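Local coordinates for protein endonuclease III (Geobacillus stearothermophilus, PDB 1P59) that probably repairs DNA by base excision, removing damaged pyrimidine bases as an iron–sulfur glycosylase of the HhH-GPD superfamily that then nicks the strand, at residues C[31-36]-C[132-137]; C[39-44]-C[119-124]; C[143-148]-C[179-184]. All blocks are in the same frame, centred on the assembly; numbering follows the deposited sequence.

Interaction 1 (C[31-36]-C[132-137]); sequences RNPFEL and TAFGVP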
loop_
_atom_site.group_PDB
_atom_site.type_symbol
_atom_site.label_atom_id
_atom_site.label_comp_id
_atom_site.label_asym_id
_atom_site.label_seq_id
_atom_site.Cartn_x
_atom_site.Cartn_y
_atom_site.Cartn_z
ATOM N N ARG C 31 2.332 6.166 14.474
ATOM C CA ARG C 31 3.397 6.410 15.449
ATOM C C ARG C 31 4.160 5.160 15.852
ATOM O O ARG C 31 5.250 5.234 16.421
ATOM C CB ARG C 31 2.824 7.079 16.706
ATOM C CG ARG C 31 2.371 8.525 16.478
ATOM C CD ARG C 31 2.057 9.243 17.787
ATOM N NE ARG C 31 0.789 8.833 18.398
ATOM C CZ ARG C 31 -0.406 8.976 17.826
ATOM N NH1 ARG C 31 -0.505 9.512 16.615
ATOM N NH2 ARG C 31 -1.508 8.609 18.474
ATOM N N ASN C 32 3.583 4.006 15.555
ATOM C CA ASN C 32 4.215 2.744 15.905
ATOM C C ASN C 32 3.620 1.653 15.029
ATOM O O ASN C 32 2.547 1.826 14.461
ATOM C CB ASN C 32 3.975 2.437 17.388
ATOM C CG ASN C 32 2.507 2.407 17.739
ATOM O OD1 ASN C 32 1.708 1.791 17.031
ATOM N ND2 ASN C 32 2.138 3.065 18.839
ATOM N N PRO C 33 4.315 0.515 14.904
ATOM C CA PRO C 33 3.864 -0.619 14.090
ATOM C C PRO C 33 2.406 -1.002 14.304
ATOM O O PRO C 33 1.728 -1.440 13.371
ATOM C CB PRO C 33 4.820 -1.733 14.501
ATOM C CG PRO C 33 6.104 -0.979 14.692
ATOM C CD PRO C 33 5.641 0.244 15.486
ATOM N N PHE C 34 1.919 -0.833 15.525
ATOM C CA PHE C 34 0.547 -1.191 15.815
ATOM C C PHE C 34 -0.400 -0.255 15.104
ATOM O O PHE C 34 -1.388 -0.689 14.493
ATOM C CB PHE C 34 0.276 -1.164 17.325
ATOM C CG PHE C 34 -1.101 -1.640 17.690
ATOM C CD1 PHE C 34 -1.589 -2.840 17.179
ATOM C CD2 PHE C 34 -1.924 -0.874 18.494
ATOM C CE1 PHE C 34 -2.879 -3.262 17.462
ATOM C CE2 PHE C 34 -3.225 -1.291 18.784
ATOM C CZ PHE C 34 -3.701 -2.486 18.265
ATOM N N GLU C 35 -0.099 1.034 15.169
ATOM C CA GLU C 35 -0.947 2.005 14.510
ATOM C C GLU C 35 -0.884 1.856 12.993
ATOM O O GLU C 35 -1.893 2.065 12.305
ATOM C CB GLU C 35 -0.566 3.415 14.944
ATOM C CG GLU C 35 -1.112 3.758 16.323
ATOM C CD GLU C 35 -0.896 5.206 16.700
ATOM O OE1 GLU C 35 -1.520 5.646 17.693
ATOM O OE2 GLU C 35 -0.102 5.898 16.011
ATOM N N LEU C 36 0.279 1.472 12.472
ATOM C CA LEU C 36 0.432 1.288 11.031
ATOM C C LEU C 36 -0.459 0.126 10.587
ATOM O O LEU C 36 -1.255 0.246 9.645
ATOM C CB LEU C 36 1.889 0.984 10.686
ATOM C CG LEU C 36 2.256 0.698 9.219
ATOM C CD1 LEU C 36 2.035 1.945 8.360
ATOM C CD2 LEU C 36 3.719 0.259 9.139
ATOM N N THR C 132 7.659 -0.609 5.975
ATOM C CA THR C 132 7.561 0.720 6.558
ATOM C C THR C 132 7.841 0.744 8.049
ATOM O O THR C 132 8.544 1.630 8.559
ATOM C CB THR C 132 6.180 1.307 6.331
ATOM O OG1 THR C 132 5.970 1.469 4.921
ATOM C CG2 THR C 132 6.049 2.650 7.051
ATOM N N ALA C 133 7.285 -0.228 8.752
ATOM C CA ALA C 133 7.482 -0.289 10.183
ATOM C C ALA C 133 8.763 -1.007 10.561
ATOM O O ALA C 133 9.473 -0.564 11.463
ATOM C CB ALA C 133 6.293 -0.976 10.840
ATOM N N PHE C 134 9.076 -2.096 9.859
ATOM C CA PHE C 134 10.259 -2.883 10.206
ATOM C C PHE C 134 11.479 -2.874 9.295
ATOM O O PHE C 134 12.414 -3.642 9.519
ATOM C CB PHE C 134 9.837 -4.324 10.460
ATOM C CG PHE C 134 8.804 -4.459 11.533
ATOM C CD1 PHE C 134 9.053 -3.968 12.812
ATOM C CD2 PHE C 134 7.583 -5.076 11.269
ATOM C CE1 PHE C 134 8.097 -4.086 13.822
ATOM C CE2 PHE C 134 6.620 -5.203 12.266
ATOM C CZ PHE C 134 6.878 -4.705 13.549
ATOM N N GLY C 135 11.474 -2.021 8.277
ATOM C CA GLY C 135 12.619 -1.923 7.389
ATOM C C GLY C 135 12.937 -3.138 6.546
ATOM O O GLY C 135 13.977 -3.176 5.885
ATOM N N VAL C 136 12.059 -4.131 6.557
ATOM C CA VAL C 136 12.285 -5.337 5.770
ATOM C C VAL C 136 11.938 -5.051 4.308
ATOM O O VAL C 136 10.765 -4.897 3.959
ATOM C CB VAL C 136 11.413 -6.527 6.293
ATOM C CG1 VAL C 136 11.440 -7.681 5.304
ATOM C CG2 VAL C 136 11.927 -6.997 7.653
ATOM N N PRO C 137 12.960 -4.967 3.434
ATOM C CA PRO C 137 12.706 -4.695 2.017
ATOM C C PRO C 137 11.543 -5.512 1.462
ATOM O O PRO C 137 11.443 -6.716 1.692
ATOM C CB PRO C 137 14.053 -5.012 1.346
ATOM C CG PRO C 137 14.808 -5.814 2.373
ATOM C CD PRO C 137 14.395 -5.192 3.664
#
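The methyl of A133 is the bump at the middle of this contact, seated in a hollow between the ring of P33 and the end of L36. Its CB lies 3.3 Å from L36 CD2, a tight fit for two methyl groups, while P33 CG closes the other wall at 3.9 Å from A133 CB. The same branch of L36 fills a second dent: CD2 rests between A133 and T132, 3.9 Å from T132 CB and equally near CG2. L36 can fill both because CG is carried anti to its backbone N (chi1 177°), sending the branch out from the first turn of its helix. On the far side of A133, the pyrrolidine of P33 acts as a blunt wedge beside the aromatic ring of F134. P33 CB approaches F134 CZ to 3.7 Å, and P33 CG lies close to F134 CE1, the two side chains crossing at a slant. The A133 methyl stands over one face of the F134 ring, so P33 meets a single surface made of methyl and ring. Just before P33 the helix is capped: N32 is the N-cap, and its OD1 accepts from E35 N at 2.7 Å. At the other end G135, with positive phi, turns the chain away. The contact thus joins the start of helix 33-43 to the end of helix 123-134; F34 faces C97 and L100 of helix 86-103, and T132 touches H182 of helix 177-190.

Interaction 2 (C[39-44]-C[119-124]); sequences AVVLSA and PGVGRK. With NA (sodium ion), chain D; nucleotides of chain B.
S43 and V40 meet the end of K124: S43 OG lies 3.6 Å from K124 NZ, and V40 CG1 is 4.0 Å from the same nitrogen. The lysine starts out anti to its backbone N and then bends at chi2 (-83°), which swings its amine across to helix 33-43 and the abasic sugar of 3DR7 of chain B. There K124 NZ lies 3.0 Å from C2' of 3DR7 of chain B and 3.4 Å from its C1', the carbon that would carry the base, and S43 OG also borders this sugar at C2'. Further along, the side chains of V41 and V121 cross at about a right angle, their CG2 methyls 3.8 Å apart, and a water donates to both V41 O and G120 O, tying helix to hairpin. Behind these, the helix-hairpin-helix turn holds the DNA: G120 N donates to OP1 of DC10 of chain B at 3.0 Å. The sodium ion coordinates that same oxygen and also V121 O, at 2.6 Å from the metal. M116 O and L118 O complete the sodium's protein ligands. An alanine here, lacking the amine, would probably leave the sugar without a nucleophile beside C1' and open a gap next to S43 OG and V40 CG1. With D142 touching K124 from the next loop, the amine beside C1' is consistent with the nucleophilic lysine by which bifunctional glycosylases of this family form a covalent DNA intermediate.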
loop_
_atom_site.group_PDB
_atom_site.type_symbol
_atom_site.label_atom_id
_atom_site.label_comp_id
_atom_site.label_asym_id
_atom_site.label_seq_id
_atom_site.Cartn_x
_atom_site.Cartn_y
_atom_site.Cartn_z
ATOM N N ALA C 39 -4.022 1.055 10.519
ATOM C CA ALA C 39 -4.185 1.986 9.412
ATOM C C ALA C 39 -4.327 1.283 8.063
ATOM O O ALA C 39 -5.294 1.524 7.344
ATOM C CB ALA C 39 -3.003 2.982 9.369
ATOM N N VAL C 40 -3.372 0.421 7.718
ATOM C CA VAL C 40 -3.421 -0.277 6.437
ATOM C C VAL C 40 -4.662 -1.141 6.340
ATOM O O VAL C 40 -5.318 -1.162 5.312
ATOM C CB VAL C 40 -2.177 -1.183 6.186
ATOM C CG1 VAL C 40 -2.248 -1.760 4.782
ATOM C CG2 VAL C 40 -0.879 -0.383 6.331
ATOM N N VAL C 41 -4.992 -1.858 7.404
ATOM C CA VAL C 41 -6.177 -2.698 7.373
ATOM C C VAL C 41 -7.399 -1.847 7.023
ATOM O O VAL C 41 -8.269 -2.260 6.248
ATOM C CB VAL C 41 -6.419 -3.360 8.726
ATOM C CG1 VAL C 41 -7.739 -4.118 8.687
ATOM C CG2 VAL C 41 -5.265 -4.300 9.060
ATOM N N LEU C 42 -7.452 -0.656 7.605
ATOM C CA LEU C 42 -8.544 0.270 7.371
ATOM C C LEU C 42 -8.468 0.838 5.955
ATOM O O LEU C 42 -9.461 1.327 5.426
ATOM C CB LEU C 42 -8.492 1.417 8.404
ATOM C CG LEU C 42 -8.869 1.093 9.860
ATOM C CD1 LEU C 42 -8.539 2.278 10.779
ATOM C CD2 LEU C 42 -10.365 0.748 9.932
ATOM N N SER C 43 -7.288 0.749 5.346
ATOM C CA SER C 43 -7.036 1.264 3.990
ATOM C C SER C 43 -7.746 0.584 2.819
ATOM O O SER C 43 -8.136 1.249 1.864
ATOM C CB SER C 43 -5.550 1.196 3.678
ATOM O OG SER C 43 -5.274 -0.040 3.031
ATOM N N ALA C 44 -7.882 -0.736 2.865
ATOM C CA ALA C 44 -8.512 -1.468 1.766
ATOM C C ALA C 44 -9.672 -0.734 1.117
ATOM O O ALA C 44 -10.654 -0.423 1.773
ATOM C CB ALA C 44 -8.979 -2.842 2.242
ATOM N N PRO C 119 -6.506 -11.449 10.058
ATOM C CA PRO C 119 -7.726 -11.141 9.300
ATOM C C PRO C 119 -7.682 -9.726 8.774
ATOM O O PRO C 119 -7.464 -8.796 9.545
ATOM C CB PRO C 119 -8.831 -11.275 10.339
ATOM C CG PRO C 119 -8.259 -12.202 11.323
ATOM C CD PRO C 119 -6.841 -11.755 11.451
ATOM N N GLY C 120 -7.919 -9.556 7.482
ATOM C CA GLY C 120 -7.891 -8.223 6.910
ATOM C C GLY C 120 -6.499 -7.874 6.421
ATOM O O GLY C 120 -6.294 -6.834 5.780
ATOM N N VAL C 121 -5.540 -8.743 6.732
ATOM C CA VAL C 121 -4.171 -8.533 6.302
ATOM C C VAL C 121 -3.801 -9.527 5.215
ATOM O O VAL C 121 -3.631 -10.723 5.486
ATOM C CB VAL C 121 -3.151 -8.672 7.476
ATOM C CG1 VAL C 121 -1.725 -8.559 6.956
ATOM C CG2 VAL C 121 -3.399 -7.593 8.510
ATOM N N GLY C 122 -3.696 -9.009 3.989
ATOM C CA GLY C 122 -3.300 -9.790 2.826
ATOM C C GLY C 122 -1.819 -9.547 2.546
ATOM O O GLY C 122 -1.126 -8.882 3.331
ATOM N N ARG C 123 -1.310 -10.073 1.441
ATOM C CA ARG C 123 0.103 -9.899 1.135
ATOM C C ARG C 123 0.521 -8.439 1.032
ATOM O O ARG C 123 1.522 -8.021 1.627
ATOM C CB ARG C 123 0.459 -10.613 -0.163
ATOM C CG ARG C 123 1.889 -10.390 -0.586
ATOM C CD ARG C 123 2.358 -11.525 -1.449
ATOM N NE ARG C 123 3.741 -11.352 -1.860
ATOM C CZ ARG C 123 4.569 -12.361 -2.094
ATOM N NH1 ARG C 123 4.140 -13.612 -1.955
ATOM N NH2 ARG C 123 5.823 -12.122 -2.452
ATOM N N LYS C 124 -0.241 -7.673 0.260
ATOM C CA LYS C 124 0.039 -6.258 0.068
ATOM C C LYS C 124 0.174 -5.546 1.417
ATOM O O LYS C 124 1.158 -4.843 1.673
ATOM C CB LYS C 124 -1.081 -5.630 -0.768
ATOM C CG LYS C 124 -0.947 -4.134 -0.983
ATOM C CD LYS C 124 -1.500 -3.375 0.206
ATOM C CE LYS C 124 -1.744 -1.917 -0.115
ATOM N NZ LYS C 124 -2.752 -1.347 0.834
HETATM NA NA NA D . -4.990 -12.587 6.614
ATOM O "O5'" 3DR B 7 -4.353 5.063 -2.140
ATOM P P 3DR B 7 -5.288 6.316 -2.425
ATOM O OP1 3DR B 7 -5.268 7.197 -1.227
ATOM O OP2 3DR B 7 -4.907 6.881 -3.750
ATOM C "C2'" 3DR B 7 -4.032 1.335 0.169
ATOM C "C5'" 3DR B 7 -4.892 3.932 -1.473
ATOM C "C4'" 3DR B 7 -4.081 2.699 -1.781
ATOM O "O4'" 3DR B 7 -2.779 2.825 -1.164
ATOM C "C1'" 3DR B 7 -2.635 1.863 -0.123
ATOM C "C3'" 3DR B 7 -4.698 1.438 -1.190
ATOM O "O3'" 3DR B 7 -4.342 0.333 -2.012
ATOM P P DC B 10 -7.462 -11.608 4.272
ATOM O OP1 DC B 10 -7.010 -11.781 5.672
ATOM O OP2 DC B 10 -6.635 -12.152 3.162
ATOM O "O5'" DC B 10 -8.930 -12.193 4.158
ATOM C "C5'" DC B 10 -10.019 -11.435 4.668
ATOM C "C4'" DC B 10 -11.329 -12.066 4.273
ATOM O "O4'" DC B 10 -11.714 -11.672 2.929
ATOM C "C3'" DC B 10 -11.285 -13.589 4.296
ATOM O "O3'" DC B 10 -12.350 -14.083 5.092
ATOM C "C2'" DC B 10 -11.414 -13.992 2.833
ATOM C "C1'" DC B 10 -12.126 -12.801 2.189
ATOM N N1 DC B 10 -11.767 -12.564 0.777
ATOM C C2 DC B 10 -12.777 -12.224 -0.148
ATOM O O2 DC B 10 -13.949 -12.094 0.253
ATOM N N3 DC B 10 -12.440 -12.045 -1.453
ATOM C C4 DC B 10 -11.165 -12.181 -1.839
ATOM N N4 DC B 10 -10.874 -12.001 -3.128
ATOM C C5 DC B 10 -10.129 -12.509 -0.919
ATOM C C6 DC B 10 -10.467 -12.688 0.361
ATOM P P DG B 8 -5.472 -0.419 -2.863
ATOM O OP1 DG B 8 -4.788 -1.005 -4.046
ATOM O OP2 DG B 8 -6.622 0.507 -3.044
ATOM O "O5'" DG B 8 -5.950 -1.607 -1.928
ATOM C "C5'" DG B 8 -5.284 -2.856 -1.962
ATOM C "C4'" DG B 8 -5.724 -3.694 -0.789
ATOM O "O4'" DG B 8 -7.168 -3.768 -0.790
ATOM C "C3'" DG B 8 -5.213 -5.128 -0.801
ATOM O "O3'" DG B 8 -4.861 -5.498 0.536
ATOM C "C2'" DG B 8 -6.388 -5.918 -1.359
ATOM C "C1'" DG B 8 -7.609 -5.111 -0.925
ATOM N N9 DG B 8 -8.707 -5.102 -1.888
ATOM C C8 DG B 8 -8.611 -4.875 -3.243
ATOM N N7 DG B 8 -9.772 -4.865 -3.845
ATOM C C5 DG B 8 -10.688 -5.108 -2.834
ATOM C C6 DG B 8 -12.108 -5.198 -2.880
ATOM O O6 DG B 8 -12.857 -5.061 -3.858
ATOM N N1 DG B 8 -12.647 -5.470 -1.621
ATOM C C2 DG B 8 -11.910 -5.631 -0.465
ATOM N N2 DG B 8 -12.597 -5.887 0.652
ATOM N N3 DG B 8 -10.588 -5.543 -0.413
ATOM C C4 DG B 8 -10.047 -5.280 -1.621
HETATM O O HOH W 1 -8.400 -5.153 5.680
#

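Interaction 3 (C[143-148]-C[179-184]); sequences THVERV and ITHHRM. With nucleotides of chain B.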
loop_
_atom_site.group_PDB
_atom_site.type_symbol
_atom_site.label_atom_id
_atom_site.label_comp_id
_atom_site.label_asym_id
_atom_site.label_seq_id
_atom_site.Cartn_x
_atom_site.Cartn_y
_atom_site.Cartn_z
ATOM N N THR C 143 -3.243 -0.832 -6.052
ATOM C CA THR C 143 -3.848 -0.244 -7.238
ATOM C C THR C 143 -2.892 0.611 -8.069
ATOM O O THR C 143 -2.789 0.435 -9.283
ATOM C CB THR C 143 -5.101 0.605 -6.878
ATOM O OG1 THR C 143 -5.790 0.966 -8.080
ATOM C CG2 THR C 143 -4.702 1.886 -6.122
ATOM N N HIS C 144 -2.175 1.512 -7.404
ATOM C CA HIS C 144 -1.256 2.420 -8.073
ATOM C C HIS C 144 -0.015 1.758 -8.642
ATOM O O HIS C 144 0.519 2.203 -9.660
ATOM C CB HIS C 144 -0.849 3.544 -7.118
ATOM C CG HIS C 144 -1.972 4.465 -6.753
ATOM N ND1 HIS C 144 -2.621 5.255 -7.682
ATOM C CD2 HIS C 144 -2.566 4.721 -5.564
ATOM C CE1 HIS C 144 -3.565 5.957 -7.078
ATOM N NE2 HIS C 144 -3.553 5.652 -5.793
ATOM N N VAL C 145 0.462 0.702 -8.000
ATOM C CA VAL C 145 1.653 0.038 -8.516
ATOM C C VAL C 145 1.271 -0.860 -9.679
ATOM O O VAL C 145 2.003 -0.951 -10.673
ATOM C CB VAL C 145 2.345 -0.805 -7.433
ATOM C CG1 VAL C 145 3.622 -1.408 -7.983
ATOM C CG2 VAL C 145 2.661 0.059 -6.243
ATOM N N GLU C 146 0.115 -1.508 -9.565
ATOM C CA GLU C 146 -0.338 -2.413 -10.611
ATOM C C GLU C 146 -0.635 -1.667 -11.899
ATOM O O GLU C 146 -0.216 -2.078 -12.981
ATOM C CB GLU C 146 -1.595 -3.155 -10.173
ATOM C CG GLU C 146 -2.021 -4.200 -11.187
ATOM C CD GLU C 146 -3.362 -4.826 -10.883
ATOM O OE1 GLU C 146 -3.734 -5.778 -11.600
ATOM O OE2 GLU C 146 -4.048 -4.373 -9.939
ATOM N N ARG C 147 -1.365 -0.565 -11.777
ATOM C CA ARG C 147 -1.725 0.225 -12.937
ATOM C C ARG C 147 -0.471 0.768 -13.592
ATOM O O ARG C 147 -0.238 0.541 -14.774
ATOM C CB ARG C 147 -2.641 1.384 -12.530
ATOM C CG ARG C 147 -3.180 2.173 -13.704
ATOM C CD ARG C 147 -4.124 3.279 -13.261
ATOM N NE ARG C 147 -3.442 4.302 -12.471
ATOM C CZ ARG C 147 -3.678 4.525 -11.183
ATOM N NH1 ARG C 147 -4.585 3.794 -10.544
ATOM N NH2 ARG C 147 -3.003 5.467 -10.533
ATOM N N VAL C 148 0.342 1.483 -12.820
ATOM C CA VAL C 148 1.563 2.047 -13.363
ATOM C C VAL C 148 2.353 0.982 -14.102
ATOM O O VAL C 148 2.723 1.164 -15.260
ATOM C CB VAL C 148 2.442 2.659 -12.265
ATOM C CG1 VAL C 148 3.820 3.006 -12.833
ATOM C CG2 VAL C 148 1.780 3.907 -11.726
ATOM N N ILE C 179 11.553 2.121 -1.173
ATOM C CA ILE C 179 11.524 3.469 -1.714
ATOM C C ILE C 179 10.932 3.461 -3.119
ATOM O O ILE C 179 10.064 4.273 -3.435
ATOM C CB ILE C 179 12.934 4.085 -1.759
ATOM C CG1 ILE C 179 12.839 5.536 -2.238
ATOM C CG2 ILE C 179 13.847 3.259 -2.667
ATOM C CD1 ILE C 179 12.023 6.431 -1.318
ATOM N N THR C 180 11.391 2.538 -3.962
ATOM C CA THR C 180 10.868 2.463 -5.320
ATOM C C THR C 180 9.354 2.358 -5.269
ATOM O O THR C 180 8.646 3.183 -5.846
ATOM C CB THR C 180 11.443 1.254 -6.081
ATOM O OG1 THR C 180 12.812 1.515 -6.423
ATOM C CG2 THR C 180 10.637 0.982 -7.348
ATOM N N HIS C 181 8.872 1.343 -4.560
ATOM C CA HIS C 181 7.442 1.107 -4.388
ATOM C C HIS C 181 6.740 2.427 -4.049
ATOM O O HIS C 181 5.708 2.755 -4.634
ATOM C CB HIS C 181 7.248 0.065 -3.276
ATOM C CG HIS C 181 5.965 0.194 -2.511
ATOM N ND1 HIS C 181 5.770 -0.431 -1.297
ATOM C CD2 HIS C 181 4.828 0.888 -2.762
ATOM C CE1 HIS C 181 4.573 -0.118 -0.831
ATOM N NE2 HIS C 181 3.982 0.682 -1.700
ATOM N N HIS C 182 7.296 3.179 -3.104
ATOM C CA HIS C 182 6.701 4.461 -2.716
ATOM C C HIS C 182 6.650 5.475 -3.857
ATOM O O HIS C 182 5.655 6.185 -4.028
ATOM C CB HIS C 182 7.462 5.050 -1.530
ATOM C CG HIS C 182 7.140 4.383 -0.231
ATOM N ND1 HIS C 182 7.981 4.421 0.861
ATOM C CD2 HIS C 182 6.058 3.666 0.153
ATOM C CE1 HIS C 182 7.432 3.752 1.859
ATOM N NE2 HIS C 182 6.263 3.285 1.456
ATOM N N ARG C 183 7.718 5.542 -4.645
ATOM C CA ARG C 183 7.744 6.484 -5.754
ATOM C C ARG C 183 6.683 6.089 -6.768
ATOM O O ARG C 183 6.003 6.948 -7.330
ATOM C CB ARG C 183 9.142 6.527 -6.382
ATOM C CG ARG C 183 10.166 7.206 -5.475
ATOM C CD ARG C 183 11.603 6.899 -5.863
ATOM N NE ARG C 183 12.552 7.511 -4.931
ATOM C CZ ARG C 183 13.834 7.165 -4.818
ATOM N NH1 ARG C 183 14.335 6.201 -5.581
ATOM N NH2 ARG C 183 14.620 7.781 -3.934
ATOM N N MET C 184 6.509 4.790 -6.987
ATOM C CA MET C 184 5.495 4.358 -7.934
ATOM C C MET C 184 4.118 4.742 -7.451
ATOM O O MET C 184 3.292 5.210 -8.238
ATOM C CB MET C 184 5.560 2.856 -8.154
ATOM C CG MET C 184 6.756 2.430 -8.992
ATOM S SD MET C 184 6.772 0.665 -9.237
ATOM C CE MET C 184 5.878 0.523 -10.831
ATOM P P DA B 6 -7.546 4.168 -8.069
ATOM O OP1 DA B 6 -6.282 4.715 -8.641
ATOM O OP2 DA B 6 -7.904 2.742 -8.289
ATOM O "O5'" DA B 6 -7.555 4.453 -6.504
ATOM C "C5'" DA B 6 -7.511 5.796 -6.036
ATOM C "C4'" DA B 6 -7.917 5.867 -4.586
ATOM O "O4'" DA B 6 -9.326 5.562 -4.439
ATOM C "C3'" DA B 6 -7.164 4.924 -3.654
ATOM O "O3'" DA B 6 -6.769 5.665 -2.497
ATOM C "C2'" DA B 6 -8.202 3.859 -3.322
ATOM C "C1'" DA B 6 -9.508 4.641 -3.383
ATOM N N9 DA B 6 -10.717 3.862 -3.678
ATOM C C8 DA B 6 -10.850 2.876 -4.622
ATOM N N7 DA B 6 -12.047 2.341 -4.667
ATOM C C5 DA B 6 -12.753 3.022 -3.687
ATOM C C6 DA B 6 -14.087 2.914 -3.234
ATOM N N6 DA B 6 -14.973 2.049 -3.738
ATOM N N1 DA B 6 -14.481 3.733 -2.236
ATOM C C2 DA B 6 -13.592 4.601 -1.741
ATOM N N3 DA B 6 -12.315 4.798 -2.084
ATOM C C4 DA B 6 -11.950 3.964 -3.072
ATOM P P DG B 8 -5.472 -0.419 -2.863
ATOM O OP1 DG B 8 -4.788 -1.005 -4.046
ATOM O OP2 DG B 8 -6.622 0.507 -3.044
ATOM O "O5'" DG B 8 -5.950 -1.607 -1.928
ATOM C "C5'" DG B 8 -5.284 -2.856 -1.962
ATOM C "C4'" DG B 8 -5.724 -3.694 -0.789
ATOM O "O4'" DG B 8 -7.168 -3.768 -0.790
ATOM C "C3'" DG B 8 -5.213 -5.128 -0.801
ATOM O "O3'" DG B 8 -4.861 -5.498 0.536
ATOM C "C2'" DG B 8 -6.388 -5.918 -1.359
ATOM C "C1'" DG B 8 -7.609 -5.111 -0.925
ATOM N N9 DG B 8 -8.707 -5.102 -1.888
ATOM C C8 DG B 8 -8.611 -4.875 -3.243
ATOM N N7 DG B 8 -9.772 -4.865 -3.845
ATOM C C5 DG B 8 -10.688 -5.108 -2.834
ATOM C C6 DG B 8 -12.108 -5.198 -2.880
ATOM O O6 DG B 8 -12.857 -5.061 -3.858
ATOM N N1 DG B 8 -12.647 -5.470 -1.621
ATOM C C2 DG B 8 -11.910 -5.631 -0.465
ATOM N N2 DG B 8 -12.597 -5.887 0.652
ATOM N N3 DG B 8 -10.588 -5.543 -0.413
ATOM C C4 DG B 8 -10.047 -5.280 -1.621
ATOM O "O5'" 3DR B 7 -4.353 5.063 -2.140
ATOM P P 3DR B 7 -5.288 6.316 -2.425
ATOM O OP1 3DR B 7 -5.268 7.197 -1.227
ATOM O OP2 3DR B 7 -4.907 6.881 -3.750
ATOM C "C2'" 3DR B 7 -4.032 1.335 0.169
ATOM C "C5'" 3DR B 7 -4.892 3.932 -1.473
ATOM C "C4'" 3DR B 7 -4.081 2.699 -1.781
ATOM O "O4'" 3DR B 7 -2.779 2.825 -1.164
ATOM C "C1'" 3DR B 7 -2.635 1.863 -0.123
ATOM C "C3'" 3DR B 7 -4.698 1.438 -1.190
ATOM O "O3'" 3DR B 7 -4.342 0.333 -2.012
#
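Where V145 and V148 pack on M184, helix 143-152, which follows the helix-hairpin-helix in the HhH-GPD fold, crosses helix 177-190 close to a right angle (82° between the short segments, axes 9.4 Å apart). M184 does most of the filling. Its chain runs out extended and then bends at chi3 (93°), laying the thioether across the two valines: SD sits 4.0 Å from V145 CG1, and the terminal methyl CE reaches V148 CG1 at 3.8 Å. V145 is used on both branches, since CG2 turns to the ring of H181 and approaches its CD2 at a slant. M17 of helix 7-20 and L168 of helix 161-171 also press on M184, so the sulfur ends up in a buried apolar seam, with the iron–sulfur cluster about 6 Å from the V148 side chain.

Another flank of helix 143-152, with its N-terminal end, is polar and grips the DNA strand, chain B, around its abasic site. At the helix start, T143 N donates to OP1 of DG8 of chain B, while T143 OG1 donates to OP2 of DA6 of chain B at 2.8 Å. R147 NH1 takes the other oxygen of that phosphate, OP1 of DA6 of chain B, at 2.7 Å. A second arm of the same guanidinium, NH2, bonds both the carbonyl of C192, a residue of the cluster pocket, and H144 ND1, 2.9 Å away and near the imidazole plane. That bond occupies ND1 as an acceptor and holds the ring's rotation, which turns the opposite nitrogen to the DNA: H144 NE2 donates to OP2 of 3DR7 of chain B at 2.7 Å, nearly straight at 167°.

Interactions 1 and 2 join the same two helices, 33-43 and 123-134, at successive places, their centres about 13 Å apart; along the chain interaction 2 is nested inside the loop that interaction 1 closes. Interaction 3 comes afterwards in series, its centre about 18 Å from that of interaction 1 and about 17 Å from that of interaction 2, on helices 143-152 and 177-190. Helix 143-152 follows helix 123-134 in the chain, and a light packing touch between T132 and H182 links interactions 1 and 3. The DNA strand is held from both interactions 2 and 3, which flank the abasic site, whereas interaction 1 lies at the surface, its nearest atom about 10 Å from the nucleic acid.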